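Local coordinates for protein nucleoside-triphosphatase THEP1 (Aquifex aeolicus, PDB 1YE8) that hydrolyses nucleoside triphosphates such as ATP, GTP, CTP, TTP and UTP to diphosphates and phosphate, and has no kinase activity, at residues H143-V146 against K147-R151; R150-P153 against G154-L157; D106-K110 against M111-S115; T15-K18 against K19-R23. One frame throughout, in Å; residues are numbered along the deposited sequence.

Contact 1. Residues H143-V146 against K147-R151; sequences HPLV and KEIRR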
loop_
_atom_site.group_PDB
_atom_site.type_symbol
_atom_site.label_atom_id
_atom_site.label_comp_id
_atom_site.label_asym_id
_atom_site.label_seq_id
_atom_site.Cartn_x
_atom_site.Cartn_y
_atom_site.Cartn_z
ATOM N N HIS A 143 13.942 2.138 4.127
ATOM C CA HIS A 143 14.397 2.205 2.739
ATOM C C HIS A 143 14.298 3.668 2.310
ATOM O O HIS A 143 13.398 4.365 2.778
ATOM C CB HIS A 143 13.490 1.339 1.857
ATOM C CG HIS A 143 13.933 1.245 0.433
ATOM N ND1 HIS A 143 13.698 2.241 -0.490
ATOM C CD2 HIS A 143 14.571 0.254 -0.233
ATOM C CE1 HIS A 143 14.198 1.877 -1.660
ATOM N NE2 HIS A 143 14.724 0.672 -1.530
ATOM N N PRO A 144 15.193 4.177 1.461
ATOM C CA PRO A 144 15.072 5.584 1.052
ATOM C C PRO A 144 13.727 5.985 0.425
ATOM O O PRO A 144 13.320 7.136 0.588
ATOM C CB PRO A 144 16.230 5.766 0.067
ATOM C CG PRO A 144 17.202 4.779 0.525
ATOM C CD PRO A 144 16.402 3.548 0.881
ATOM N N LEU A 145 13.037 5.077 -0.272
ATOM C CA LEU A 145 11.731 5.450 -0.829
ATOM C C LEU A 145 10.671 5.655 0.274
ATOM O O LEU A 145 9.792 6.477 0.114
ATOM C CB LEU A 145 11.263 4.453 -1.915
ATOM C CG LEU A 145 9.966 4.751 -2.689
ATOM C CD1 LEU A 145 9.831 6.196 -3.172
ATOM C CD2 LEU A 145 9.854 3.789 -3.869
ATOM N N VAL A 146 10.789 4.932 1.386
ATOM C CA VAL A 146 9.906 5.162 2.526
ATOM C C VAL A 146 10.101 6.592 3.050
ATOM O O VAL A 146 9.116 7.300 3.292
ATOM C CB VAL A 146 10.125 4.111 3.650
ATOM C CG1 VAL A 146 9.392 4.502 4.916
ATOM C CG2 VAL A 146 9.671 2.709 3.188
ATOM N N LYS A 147 11.360 7.024 3.194
ATOM C CA LYS A 147 11.655 8.390 3.648
ATOM C C LYS A 147 11.092 9.427 2.681
ATOM O O LYS A 147 10.480 10.418 3.087
ATOM C CB LYS A 147 13.157 8.590 3.804
ATOM C CG LYS A 147 13.546 9.806 4.655
ATOM C CD LYS A 147 15.062 10.013 4.678
ATOM C CE LYS A 147 15.696 9.435 5.930
ATOM N NZ LYS A 147 17.158 9.741 6.033
ATOM N N GLU A 148 11.279 9.164 1.388
ATOM C CA GLU A 148 10.797 10.026 0.323
ATOM C C GLU A 148 9.280 10.223 0.404
ATOM O O GLU A 148 8.771 11.334 0.246
ATOM C CB GLU A 148 11.199 9.400 -1.016
ATOM C CG GLU A 148 10.782 10.174 -2.247
ATOM C CD GLU A 148 11.255 9.526 -3.533
ATOM O OE1 GLU A 148 12.406 9.040 -3.572
ATOM O OE2 GLU A 148 10.479 9.528 -4.513
ATOM N N ILE A 149 8.553 9.128 0.625
ATOM C CA ILE A 149 7.102 9.177 0.725
ATOM C C ILE A 149 6.646 9.839 2.037
ATOM O O ILE A 149 5.687 10.616 2.048
ATOM C CB ILE A 149 6.466 7.752 0.518
ATOM C CG1 ILE A 149 6.775 7.209 -0.896
ATOM C CG2 ILE A 149 4.975 7.778 0.823
ATOM C CD1 ILE A 149 6.698 8.218 -2.041
ATOM N N ARG A 150 7.356 9.571 3.133
ATOM C CA ARG A 150 7.014 10.201 4.403
ATOM C C ARG A 150 7.046 11.728 4.290
ATOM O O ARG A 150 6.203 12.408 4.873
ATOM C CB ARG A 150 7.949 9.723 5.509
ATOM C CG ARG A 150 7.470 10.115 6.906
ATOM C CD ARG A 150 8.447 9.783 8.031
ATOM N NE ARG A 150 8.963 8.422 7.899
ATOM C CZ ARG A 150 8.254 7.312 8.108
ATOM N NH1 ARG A 150 7.001 7.360 8.557
ATOM N NH2 ARG A 150 8.836 6.144 7.899
ATOM N N ARG A 151 7.995 12.245 3.511
ATOM C CA ARG A 151 8.122 13.691 3.341
ATOM C C ARG A 151 7.461 14.245 2.068
ATOM O O ARG A 151 7.695 15.389 1.697
ATOM C CB ARG A 151 9.585 14.134 3.502
ATOM C CG ARG A 151 10.525 13.803 2.369
ATOM C CD ARG A 151 11.997 14.073 2.707
ATOM N NE ARG A 151 12.272 13.993 4.149
ATOM C CZ ARG A 151 13.480 14.105 4.699
ATOM N NH1 ARG A 151 14.553 14.298 3.937
ATOM N NH2 ARG A 151 13.621 14.027 6.017
#

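Contact 2. Residues R150-P153 against G154-L157; sequences RRLP and GAVL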
loop_
_atom_site.group_PDB
_atom_site.type_symbol
_atom_site.label_atom_id
_atom_site.label_comp_id
_atom_site.label_asym_id
_atom_site.label_seq_id
_atom_site.Cartn_x
_atom_site.Cartn_y
_atom_site.Cartn_z
ATOM N N ARG A 150 7.356 9.571 3.133
ATOM C CA ARG A 150 7.014 10.201 4.403
ATOM C C ARG A 150 7.046 11.728 4.290
ATOM O O ARG A 150 6.203 12.408 4.873
ATOM C CB ARG A 150 7.949 9.723 5.509
ATOM C CG ARG A 150 7.470 10.115 6.906
ATOM C CD ARG A 150 8.447 9.783 8.031
ATOM N NE ARG A 150 8.963 8.422 7.899
ATOM C CZ ARG A 150 8.254 7.312 8.108
ATOM N NH1 ARG A 150 7.001 7.360 8.557
ATOM N NH2 ARG A 150 8.836 6.144 7.899
ATOM N N ARG A 151 7.995 12.245 3.511
ATOM C CA ARG A 151 8.122 13.691 3.341
ATOM C C ARG A 151 7.461 14.245 2.068
ATOM O O ARG A 151 7.695 15.389 1.697
ATOM C CB ARG A 151 9.585 14.134 3.502
ATOM C CG ARG A 151 10.525 13.803 2.369
ATOM C CD ARG A 151 11.997 14.073 2.707
ATOM N NE ARG A 151 12.272 13.993 4.149
ATOM C CZ ARG A 151 13.480 14.105 4.699
ATOM N NH1 ARG A 151 14.553 14.298 3.937
ATOM N NH2 ARG A 151 13.621 14.027 6.017
ATOM N N LEU A 152 6.601 13.461 1.419
ATOM C CA LEU A 152 5.939 13.900 0.189
ATOM C C LEU A 152 5.181 15.215 0.386
ATOM O O LEU A 152 4.243 15.261 1.168
ATOM C CB LEU A 152 4.972 12.807 -0.279
ATOM C CG LEU A 152 4.314 12.958 -1.648
ATOM C CD1 LEU A 152 5.356 12.910 -2.761
ATOM C CD2 LEU A 152 3.274 11.884 -1.834
ATOM N N PRO A 153 5.575 16.294 -0.304
ATOM C CA PRO A 153 4.850 17.569 -0.168
ATOM C C PRO A 153 3.363 17.470 -0.514
ATOM O O PRO A 153 3.009 16.801 -1.485
ATOM C CB PRO A 153 5.570 18.479 -1.168
ATOM C CG PRO A 153 6.926 17.931 -1.213
ATOM C CD PRO A 153 6.751 16.424 -1.186
ATOM N N GLY A 154 2.501 18.125 0.270
ATOM C CA GLY A 154 1.071 18.176 -0.006
ATOM C C GLY A 154 0.294 16.966 0.488
ATOM O O GLY A 154 -0.930 16.957 0.503
ATOM N N ALA A 155 1.004 15.923 0.903
ATOM C CA ALA A 155 0.324 14.710 1.342
ATOM C C ALA A 155 -0.310 14.878 2.713
ATOM O O ALA A 155 0.087 15.741 3.522
ATOM C CB ALA A 155 1.291 13.530 1.354
ATOM N N VAL A 156 -1.295 14.038 2.971
ATOM C CA VAL A 156 -1.903 13.939 4.285
ATOM C C VAL A 156 -1.172 12.792 4.969
ATOM O O VAL A 156 -1.211 11.671 4.483
ATOM C CB VAL A 156 -3.410 13.632 4.159
ATOM C CG1 VAL A 156 -4.052 13.389 5.534
ATOM C CG2 VAL A 156 -4.118 14.752 3.403
ATOM N N LEU A 157 -0.472 13.075 6.064
ATOM C CA LEU A 157 0.293 12.039 6.766
ATOM C C LEU A 157 -0.423 11.727 8.076
ATOM O O LEU A 157 -0.603 12.607 8.932
ATOM C CB LEU A 157 1.744 12.498 7.007
ATOM C CG LEU A 157 2.630 11.497 7.772
ATOM C CD1 LEU A 157 2.883 10.182 7.008
ATOM C CD2 LEU A 157 3.972 12.138 8.130
#

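Contact 3. Residues D106-K110 against M111-S115; sequences DEIGK and MELFS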
loop_
_atom_site.group_PDB
_atom_site.type_symbol
_atom_site.label_atom_id
_atom_site.label_comp_id
_atom_site.label_asym_id
_atom_site.label_seq_id
_atom_site.Cartn_x
_atom_site.Cartn_y
_atom_site.Cartn_z
ATOM N N ASP A 106 -0.952 -0.899 -0.230
ATOM C CA ASP A 106 -0.545 -1.324 1.117
ATOM C C ASP A 106 0.301 -2.576 0.905
ATOM O O ASP A 106 -0.234 -3.621 0.512
ATOM C CB ASP A 106 -1.785 -1.608 1.989
ATOM C CG ASP A 106 -1.451 -2.354 3.259
ATOM O OD1 ASP A 106 -0.635 -1.842 4.068
ATOM O OD2 ASP A 106 -1.966 -3.452 3.535
ATOM N N GLU A 107 1.613 -2.523 1.143
ATOM C CA GLU A 107 2.361 -1.476 1.809
ATOM C C GLU A 107 3.563 -1.088 0.956
ATOM O O GLU A 107 4.165 -1.929 0.256
ATOM C CB GLU A 107 2.846 -2.022 3.164
ATOM C CG GLU A 107 3.646 -1.026 3.983
ATOM C CD GLU A 107 3.757 -1.360 5.451
ATOM O OE1 GLU A 107 3.138 -2.311 5.962
ATOM O OE2 GLU A 107 4.488 -0.648 6.142
ATOM N N ILE A 108 3.950 0.179 1.027
ATOM C CA ILE A 108 5.239 0.589 0.506
ATOM C C ILE A 108 6.249 0.287 1.611
ATOM O O ILE A 108 6.687 1.180 2.357
ATOM C CB ILE A 108 5.238 2.067 0.064
ATOM C CG1 ILE A 108 4.069 2.329 -0.905
ATOM C CG2 ILE A 108 6.596 2.458 -0.579
ATOM C CD1 ILE A 108 3.830 3.754 -1.197
ATOM N N GLY A 109 6.629 -0.985 1.713
ATOM C CA GLY A 109 7.468 -1.471 2.794
ATOM C C GLY A 109 8.674 -2.234 2.286
ATOM O O GLY A 109 8.841 -2.426 1.077
ATOM N N LYS A 110 9.526 -2.654 3.215
ATOM C CA LYS A 110 10.772 -3.303 2.866
ATOM C C LYS A 110 10.598 -4.525 1.946
ATOM O O LYS A 110 11.350 -4.684 0.993
ATOM C CB LYS A 110 11.537 -3.703 4.129
ATOM C CG LYS A 110 12.967 -4.133 3.823
ATOM C CD LYS A 110 13.879 -2.922 3.686
ATOM C CE LYS A 110 15.337 -3.324 3.596
ATOM N NZ LYS A 110 15.572 -4.232 2.435
HETATM N N MSE A 111 9.609 -5.371 2.225
HETATM C CA MSE A 111 9.412 -6.570 1.412
HETATM C C MSE A 111 9.023 -6.229 -0.015
HETATM O O MSE A 111 9.569 -6.798 -0.966
HETATM C CB MSE A 111 8.381 -7.484 2.041
HETATM C CG MSE A 111 8.804 -7.945 3.405
HETATM SE SE MSE A 111 7.492 -9.065 4.232
HETATM C CE MSE A 111 5.883 -8.095 3.805
ATOM N N GLU A 112 8.160 -5.238 -0.176
ATOM C CA GLU A 112 7.695 -4.844 -1.500
ATOM C C GLU A 112 8.783 -4.110 -2.290
ATOM O O GLU A 112 8.870 -4.231 -3.518
ATOM C CB GLU A 112 6.446 -3.962 -1.366
ATOM C CG GLU A 112 5.277 -4.706 -0.736
ATOM C CD GLU A 112 5.219 -4.663 0.786
ATOM O OE1 GLU A 112 6.118 -4.132 1.480
ATOM O OE2 GLU A 112 4.201 -5.163 1.324
ATOM N N LEU A 113 9.614 -3.356 -1.577
ATOM C CA LEU A 113 10.597 -2.469 -2.200
ATOM C C LEU A 113 11.792 -3.216 -2.798
ATOM O O LEU A 113 12.612 -2.601 -3.462
ATOM C CB LEU A 113 11.028 -1.355 -1.227
ATOM C CG LEU A 113 9.916 -0.313 -1.001
ATOM C CD1 LEU A 113 10.251 0.564 0.191
ATOM C CD2 LEU A 113 9.674 0.559 -2.216
ATOM N N PHE A 114 11.874 -4.538 -2.606
ATOM C CA PHE A 114 12.856 -5.330 -3.345
ATOM C C PHE A 114 12.569 -5.328 -4.845
ATOM O O PHE A 114 13.458 -5.627 -5.638
ATOM C CB PHE A 114 12.882 -6.771 -2.844
ATOM C CG PHE A 114 13.611 -6.967 -1.554
ATOM C CD1 PHE A 114 14.986 -6.751 -1.465
ATOM C CD2 PHE A 114 12.937 -7.418 -0.434
ATOM C CE1 PHE A 114 15.661 -6.970 -0.249
ATOM C CE2 PHE A 114 13.610 -7.633 0.772
ATOM C CZ PHE A 114 14.962 -7.403 0.859
ATOM N N SER A 115 11.353 -4.967 -5.245
ATOM C CA SER A 115 10.998 -4.926 -6.668
ATOM C C SER A 115 11.312 -3.569 -7.281
ATOM O O SER A 115 10.720 -2.555 -6.887
ATOM C CB SER A 115 9.507 -5.245 -6.835
ATOM O OG SER A 115 9.019 -4.796 -8.085
#

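Contact 4. Residues T15-K18 against K19-R23; sequences TLVK and KIVER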
loop_
_atom_site.group_PDB
_atom_site.type_symbol
_atom_site.label_atom_id
_atom_site.label_comp_id
_atom_site.label_asym_id
_atom_site.label_seq_id
_atom_site.Cartn_x
_atom_site.Cartn_y
_atom_site.Cartn_z
ATOM N N THR A 15 -5.988 -3.172 8.027
ATOM C CA THR A 15 -7.381 -3.180 8.428
ATOM C C THR A 15 -8.061 -1.878 8.045
ATOM O O THR A 15 -9.167 -1.883 7.507
ATOM C CB THR A 15 -7.480 -3.405 9.941
ATOM O OG1 THR A 15 -7.173 -4.772 10.210
ATOM C CG2 THR A 15 -8.926 -3.223 10.457
ATOM N N LEU A 16 -7.404 -0.759 8.324
ATOM C CA LEU A 16 -7.943 0.531 7.939
ATOM C C LEU A 16 -8.047 0.657 6.409
ATOM O O LEU A 16 -9.071 1.111 5.887
ATOM C CB LEU A 16 -7.089 1.658 8.516
ATOM C CG LEU A 16 -7.434 3.081 8.104
ATOM C CD1 LEU A 16 -8.888 3.456 8.461
ATOM C CD2 LEU A 16 -6.473 4.043 8.756
ATOM N N VAL A 17 -6.985 0.273 5.691
ATOM C CA VAL A 17 -7.033 0.302 4.232
ATOM C C VAL A 17 -8.227 -0.513 3.689
ATOM O O VAL A 17 -8.918 -0.046 2.792
ATOM C CB VAL A 17 -5.688 -0.131 3.607
ATOM C CG1 VAL A 17 -5.834 -0.361 2.094
ATOM C CG2 VAL A 17 -4.627 0.925 3.867
ATOM N N LYS A 18 -8.481 -1.696 4.254
ATOM C CA LYS A 18 -9.613 -2.518 3.818
ATOM C C LYS A 18 -10.955 -1.806 4.048
ATOM O O LYS A 18 -11.849 -1.865 3.204
ATOM C CB LYS A 18 -9.560 -3.889 4.479
ATOM C CG LYS A 18 -8.447 -4.759 3.908
ATOM C CD LYS A 18 -8.245 -6.036 4.693
ATOM C CE LYS A 18 -9.425 -6.982 4.572
ATOM N NZ LYS A 18 -9.150 -8.233 5.324
ATOM N N LYS A 19 -11.075 -1.108 5.171
ATOM C CA LYS A 19 -12.286 -0.332 5.450
ATOM C C LYS A 19 -12.449 0.778 4.414
ATOM O O LYS A 19 -13.560 1.054 3.957
ATOM C CB LYS A 19 -12.231 0.305 6.840
ATOM C CG LYS A 19 -12.397 -0.628 8.018
ATOM C CD LYS A 19 -12.125 0.152 9.320
ATOM C CE LYS A 19 -12.305 -0.692 10.550
ATOM N NZ LYS A 19 -12.037 0.144 11.754
ATOM N N ILE A 20 -11.340 1.427 4.053
ATOM C CA ILE A 20 -11.362 2.480 3.044
ATOM C C ILE A 20 -11.799 1.918 1.687
ATOM O O ILE A 20 -12.650 2.519 1.008
ATOM C CB ILE A 20 -9.977 3.203 2.955
ATOM C CG1 ILE A 20 -9.693 4.005 4.230
ATOM C CG2 ILE A 20 -9.913 4.116 1.755
ATOM C CD1 ILE A 20 -8.212 4.402 4.394
ATOM N N VAL A 21 -11.233 0.769 1.307
ATOM C CA VAL A 21 -11.590 0.101 0.050
ATOM C C VAL A 21 -13.087 -0.219 0.008
ATOM O O VAL A 21 -13.755 0.049 -1.008
ATOM C CB VAL A 21 -10.736 -1.163 -0.164
ATOM C CG1 VAL A 21 -11.290 -2.044 -1.291
ATOM C CG2 VAL A 21 -9.277 -0.775 -0.442
ATOM N N GLU A 22 -13.614 -0.766 1.103
ATOM C CA GLU A 22 -15.032 -1.131 1.107
ATOM C C GLU A 22 -15.899 0.121 0.947
ATOM O O GLU A 22 -16.874 0.129 0.182
ATOM C CB GLU A 22 -15.404 -1.897 2.371
ATOM C CG GLU A 22 -16.859 -2.345 2.376
ATOM C CD GLU A 22 -17.222 -3.230 3.552
ATOM O OE1 GLU A 22 -17.466 -2.701 4.662
ATOM O OE2 GLU A 22 -17.281 -4.463 3.349
ATOM N N ARG A 23 -15.550 1.183 1.660
ATOM C CA ARG A 23 -16.300 2.428 1.542
ATOM C C ARG A 23 -16.242 3.052 0.160
ATOM O O ARG A 23 -17.231 3.593 -0.330
ATOM C CB ARG A 23 -15.849 3.423 2.604
ATOM C CG ARG A 23 -16.322 3.024 3.994
ATOM C CD ARG A 23 -17.830 3.243 4.225
ATOM N NE ARG A 23 -18.106 4.670 4.376
ATOM C CZ ARG A 23 -17.974 5.332 5.519
ATOM N NH1 ARG A 23 -17.574 4.694 6.612
ATOM N NH2 ARG A 23 -18.228 6.635 5.561
#

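Contact 1. Residues H143-V146 against K147-R151
L145 and E148 meet side chain to side chain on the first turn of helix 144-150. CD1 of L145 is in van der Waals contact with the carboxylate of E148, 3.6 Å from its CD. The E148 group reaches this place with CG anti to the backbone N (chi1 -180°) and the chain extended beyond it. The same L145 methyl makes an apolar contact with I149, with their CD1 atoms 3.9 Å apart. CG1 of I149 sits 3.3 Å from L145 O. V146 and R150 run side by side and point the same way. CG1 of V146 is 3.5 Å from NH2 of R150.

The backbone bonds are those of an alpha helix. E148 N donates to P144 O (3.0 Å) and R150 N to V146 O (2.9 Å). I149 N donates to L145 O in the same way. K147 N to H143 O is weak at 3.4 Å. H143 is the N-cap. Its ND1 accepts from L145 N at 2.9 Å, close to the ring plane and nearly straight (166°). CD of P144 lies above one face of this imidazole.

The charged ends have partners outside the segments. E148 forms a salt bridge with R123 and a hydrogen bond with H127, and R150 forms a salt bridge with D141. With an alanine in place of E148, R123 and H127 would probably lose their shared carboxylate, and L145 CD1 a packing partner.

L145 and I149 face helix 116-126, where they touch V122 and M126. NH1 of R150 makes a weak hydrogen bond to T6 of strand 2-6.

Contact 2. Residues R150-P153 against G154-L157
L152 and A155 face each other across a tight turn. Their CB atoms are 4.1 Å apart, and CD2 of L152 is equally near the A155 methyl. CG of L152 stands anti to the backbone N (chi1 -172°), beside the carbonyl carbon, which carries the branch to A155. The CB of A155 also lies 3.4 Å from L152 O. This short side chain points at the preceding segment, and so does that of L157, while V156 between them points away. That alternation is the one expected of an extended chain. L157 rests against R150, the last residue of helix 144-150. CD2 of L157 is 4.2 Å from CG of R150 and 4.0 Å from R150 O. R150 thus offers its aliphatic part here, while its guanidinium is held elsewhere by D141 and P138 O.

The bend is a type II beta turn from L152 to A155. It connects the end of helix 144-150 to strand 156-159, an outermost strand of the parallel sheet in this P-loop NTPase fold. The segments 150-153 and 154-157 run 155° apart, almost reversed. P153 and G154 occupy the two corners. G154 has positive phi (83°), which favours glycine. A155 N closes the turn with a weak hydrogen bond to L152 O at 3.3 Å. The CB bond of P153 points away overall, yet P153 CB is 3.4 Å from G154 N.

Strand 2-6 runs beside strand 156-159 and also meets the turn. V156 makes backbone hydrogen bonds with K2 and I4. L152 touches K2, and the side chains of A155 and L157 both touch I4.

Contact 3. Residues D106-K110 against M111-S115
E112 folds back onto E107 and G109. Its CG lies beside the backbone N (chi1 -63°) and the chain bends at the next bond (chi2 88°). This lays the carboxylate over E107 O, which is 3.0 Å from E112 CD. OE1 of E112 takes a weak hydrogen bond from G109 N at 3.2 Å. K110 is bent at chi2 and chi4, and so brings NZ to 3.6 Å from CZ of F114. K110 O approaches obliquely from the same side of the ring plane, 3.5 Å from CD2 of F114.

L113 N donates to G109 O at 2.9 Å, with a C=O...N angle of 167°. It also makes a weak bond to K110 O. CD2 of L113 packs on CG2 of I108 at 4.0 Å. I108 is the centre of an inverse gamma turn, and a cis peptide precedes E107.

The segment follows strand 102-105, whose apolar residues lead into D106 and E107. This fits a Walker B motif, and residues 102-109 are predicted to bind ATP. D106 OD2 is hydrogen-bonded to OG1 of T14 in the P-loop. The E107 side chain ends about 4 Å from a magnesium ion.

With an alanine in place of E112, G109 N loses its carboxylate partner, and a gap would probably open beside E107 O.

E112 is buried, and its carboxylate has carbonyl oxygens of E107 and G109 close by. The E107 carboxylate is also near, with OE1 5.5 Å from E112 OE2. Such surroundings may make a negative charge on E112 costly. The bond from G109 N is weak and would probably offset only part of that.

Contact 4. Residues T15-K18 against K19-R23
L16 and I20 pack one turn apart on helix 13-24, the helix that follows the P-loop (Walker A motif) of this NTPase. Residues 7-14, which run into its first turn, are the inferred ATP site. The buried side is the tight one. CG of L16 is 4.0 Å from CD1 of I20. CG1 of I20 lies beside its own backbone N (chi1 -68°), and this lays it 3.4 Å from L16 O. V17 and V21 form a second, slightly wider pair, with CG1 of V17 4.3 Å from CG2 of V21. These four side chains meet the parallel sheet or helix 168-175. V17 and V21 touch I104 of strand 102-105, while I20 touches V134. L16 and I20 also meet helix 168-175.

The outer side is looser. The side chains of T15 and K19 meet through carbon, CG2 of T15 to CE of K19 at 4.2 Å. The T15 side chain lies about 4 Å from a bound sodium ion. K19 runs extended past CG, and its CG lies 3.5 Å from T15 O. The K18 ammonium leaves the helix to form a salt bridge with E34. E22 is exposed and adds little beyond its backbone bond to K18 O.

Regular helical bonds run through both sides. I20 N to L16 O and V21 N to V17 O are both 2.9 Å, with C=O...N angles of 161°. K19 N donates to T15 O at 3.1 Å, tilted 23° from the carbonyl plane.

Contact 3 lies nearest the centre of the chain. Contact 2 is a surface turn. Contacts 1 and 4 are helices with one buried and one outer side, on opposite sides of the chain's centre, with their own centres about 23 Å apart. Contacts 1 and 2 share R150 and R151 and cover helix 144-150 and its passage to strand 156-159. Contact 1 also packs on contact 3, where L145, V146 and H143 meet L113. Contact 4 touches contact 3 through V17 and D106. The chemistry differs accordingly: regular helix bonds in 1 and 4, one weak turn bond in 2, and a buried carboxylate among carbonyl oxygens in 3.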